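Local coordinates for snaclec convulxin subunit alpha (Crotalus durissus, PDB 1UMR), which activates platelets as a snake venom lectin that binds the collagen receptor glycoprotein VI, at residues Y9-H14 against A50-W55. Numbering follows the deposited sequence.
Sequences YYYDQH and ADFVAW
Tyr11 on strand 9-11 faces Phe52 on helix 47-60, with their CA atoms 7.4 Å apart. The strand and the helical segment run nearly antiparallel, at 165°, and their axes come within 10.4 Å. This is the C-type lectin fold of the snaclecs, in which the outermost strand, within this chain, of the four-stranded antiparallel sheet lies beside the second helix. A type II' beta turn from Tyr11 to His14 leads the chain back into strand 14-20, so strands 9-11 and 14-20 form a beta hairpin. No hydrogen bond joins the two segments; aromatic side chains make the contact, near the protein surface.

The Tyr11 and Phe52 rings lie almost parallel, 4° apart, but slid so far that they barely overlap. Each side chain runs past the other in the opposite direction, and each ring therefore meets the other residue's methylene. Tyr11 CB sits 3.5 Å from the centroid of the Phe52 ring, over its centre. In return, Phe52 CB sits 3.8 Å from the centroid of the Tyr11 ring. Both are CH-pi contacts, one on each ring. The Tyr11 face turned away from Phe52 carries Asp12 CB, toward the rim. With CG anti to the backbone N in both residues (chi1 175° in Tyr11), each ring is carried past the other's CB. Tyr16 of strand 14-20 also meets the Phe52 ring, tying the helix to the next strand of the hairpin.

Tyr9 extends the contact along the helix. The Tyr9 and Trp55 side chains cross at about a right angle, and Tyr9 OH is hydrogen-bonded to Asn60 OD1 farther along the helix. Tyr9 CE2 reaches the edge of the indole, 3.9 Å from Trp55 CZ3. Tyr9 CB lies in the plane of the Phe52 ring at its edge, 3.6 Å from Phe52 CZ.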
loop_
_atom_site.group_PDB
_atom_site.type_symbol
_atom_site.label_atom_id
_atom_site.label_comp_id
_atom_site.label_asym_id
_atom_site.label_seq_id
_atom_site.Cartn_x
_atom_site.Cartn_y
_atom_site.Cartn_z
ATOM N N TYR A 9 1.780 55.394 -13.103
ATOM C CA TYR A 9 3.016 54.848 -12.653
ATOM C C TYR A 9 3.364 53.572 -13.409
ATOM O O TYR A 9 2.453 52.752 -13.749
ATOM C CB TYR A 9 2.879 54.537 -11.191
ATOM C CG TYR A 9 2.748 55.737 -10.317
ATOM C CD1 TYR A 9 1.579 56.553 -10.386
ATOM C CD2 TYR A 9 3.793 56.077 -9.415
ATOM C CE1 TYR A 9 1.447 57.685 -9.558
ATOM C CE2 TYR A 9 3.701 57.277 -8.586
ATOM C CZ TYR A 9 2.511 58.035 -8.655
ATOM O OH TYR A 9 2.344 59.138 -7.888
ATOM N N TYR A 10 4.673 53.431 -13.638
ATOM C CA TYR A 10 5.348 52.250 -14.153
ATOM C C TYR A 10 5.784 51.312 -13.063
ATOM O O TYR A 10 6.568 51.691 -12.206
ATOM C CB TYR A 10 6.618 52.593 -15.011
ATOM C CG TYR A 10 6.949 51.409 -15.928
ATOM C CD1 TYR A 10 5.960 50.795 -16.730
ATOM C CD2 TYR A 10 8.178 50.798 -15.872
ATOM C CE1 TYR A 10 6.198 49.711 -17.481
ATOM C CE2 TYR A 10 8.438 49.686 -16.671
ATOM C CZ TYR A 10 7.459 49.127 -17.433
ATOM O OH TYR A 10 7.821 48.008 -18.202
ATOM N N TYR A 11 5.268 50.078 -13.089
ATOM C CA TYR A 11 5.681 48.999 -12.139
ATOM C C TYR A 11 5.676 47.616 -12.834
ATOM O O TYR A 11 4.746 47.266 -13.526
ATOM C CB TYR A 11 4.836 48.943 -10.890
ATOM C CG TYR A 11 5.227 47.740 -10.034
ATOM C CD1 TYR A 11 6.424 47.722 -9.353
ATOM C CD2 TYR A 11 4.472 46.542 -10.084
ATOM C CE1 TYR A 11 6.855 46.569 -8.580
ATOM C CE2 TYR A 11 4.898 45.358 -9.404
ATOM C CZ TYR A 11 6.074 45.407 -8.639
ATOM O OH TYR A 11 6.438 44.311 -7.939
ATOM N N ASP A 12 6.683 46.818 -12.515
ATOM C CA ASP A 12 7.040 45.654 -13.215
ATOM C C ASP A 12 6.825 45.887 -14.705
ATOM O O ASP A 12 7.674 46.565 -15.313
ATOM C CB ASP A 12 6.301 44.468 -12.640
ATOM C CG ASP A 12 6.837 43.123 -13.118
ATOM O OD1 ASP A 12 6.372 42.213 -12.481
ATOM O OD2 ASP A 12 7.694 42.824 -14.080
ATOM N N GLN A 13 5.780 45.349 -15.352
ATOM C CA GLN A 13 5.718 45.682 -16.778
ATOM C C GLN A 13 4.424 46.346 -17.196
ATOM O O GLN A 13 4.002 46.198 -18.351
ATOM C CB GLN A 13 6.008 44.451 -17.682
ATOM C CG GLN A 13 7.097 43.536 -17.169
ATOM C CD GLN A 13 7.153 42.212 -17.915
ATOM O OE1 GLN A 13 7.585 42.144 -19.149
ATOM N NE2 GLN A 13 6.748 41.139 -17.220
ATOM N N HIS A 14 3.791 47.077 -16.286
ATOM C CA HIS A 14 2.474 47.634 -16.598
ATOM C C HIS A 14 2.428 49.075 -16.132
ATOM O O HIS A 14 3.156 49.450 -15.217
ATOM C CB HIS A 14 1.405 46.825 -15.840
ATOM C CG HIS A 14 1.292 45.387 -16.284
ATOM N ND1 HIS A 14 0.411 44.973 -17.273
ATOM C CD2 HIS A 14 1.926 44.265 -15.846
ATOM C CE1 HIS A 14 0.625 43.690 -17.533
ATOM N NE2 HIS A 14 1.514 43.231 -16.655
ATOM N N ALA A 50 0.564 43.609 -5.194
ATOM C CA ALA A 50 -0.356 44.171 -4.159
ATOM C C ALA A 50 0.321 45.268 -3.402
ATOM O O ALA A 50 -0.251 46.339 -3.242
ATOM C CB ALA A 50 -0.935 43.064 -3.105
ATOM N N ASP A 51 1.517 44.986 -2.872
ATOM C CA ASP A 51 2.398 46.036 -2.270
ATOM C C ASP A 51 2.486 47.329 -3.128
ATOM O O ASP A 51 2.102 48.443 -2.656
ATOM C CB ASP A 51 3.801 45.474 -2.045
ATOM C CG ASP A 51 4.657 46.391 -1.207
ATOM O OD1 ASP A 51 4.644 46.289 0.017
ATOM O OD2 ASP A 51 5.376 47.296 -1.661
ATOM N N PHE A 52 2.866 47.181 -4.411
ATOM C CA PHE A 52 3.091 48.379 -5.234
ATOM C C PHE A 52 1.744 49.117 -5.389
ATOM O O PHE A 52 1.686 50.335 -5.256
ATOM C CB PHE A 52 3.594 48.106 -6.634
ATOM C CG PHE A 52 3.391 49.301 -7.518
ATOM C CD1 PHE A 52 4.304 50.394 -7.447
ATOM C CD2 PHE A 52 2.260 49.392 -8.337
ATOM C CE1 PHE A 52 4.056 51.598 -8.160
ATOM C CE2 PHE A 52 2.023 50.515 -9.114
ATOM C CZ PHE A 52 2.860 51.687 -8.990
ATOM N N VAL A 53 0.657 48.389 -5.686
ATOM C CA VAL A 53 -0.599 49.048 -5.841
ATOM C C VAL A 53 -1.050 49.730 -4.521
ATOM O O VAL A 53 -1.658 50.812 -4.563
ATOM C CB VAL A 53 -1.734 48.128 -6.335
ATOM C CG1 VAL A 53 -2.998 48.971 -6.484
ATOM C CG2 VAL A 53 -1.448 47.552 -7.682
ATOM N N ALA A 54 -0.773 49.122 -3.370
ATOM C CA ALA A 54 -1.306 49.767 -2.166
ATOM C C ALA A 54 -0.571 51.127 -1.895
ATOM O O ALA A 54 -1.176 52.187 -1.675
ATOM C CB ALA A 54 -1.278 48.782 -0.920
ATOM N N TRP A 55 0.744 51.082 -2.022
ATOM C CA TRP A 55 1.542 52.288 -1.965
ATOM C C TRP A 55 1.009 53.279 -2.943
ATOM O O TRP A 55 0.662 54.394 -2.549
ATOM C CB TRP A 55 2.992 51.918 -2.219
ATOM C CG TRP A 55 3.910 53.053 -2.251
ATOM C CD1 TRP A 55 4.729 53.542 -1.202
ATOM C CD2 TRP A 55 4.201 53.853 -3.400
ATOM N NE1 TRP A 55 5.467 54.609 -1.671
ATOM C CE2 TRP A 55 5.166 54.839 -2.998
ATOM C CE3 TRP A 55 3.733 53.860 -4.734
ATOM C CZ2 TRP A 55 5.655 55.820 -3.883
ATOM C CZ3 TRP A 55 4.227 54.825 -5.620
ATOM C CH2 TRP A 55 5.167 55.807 -5.178
#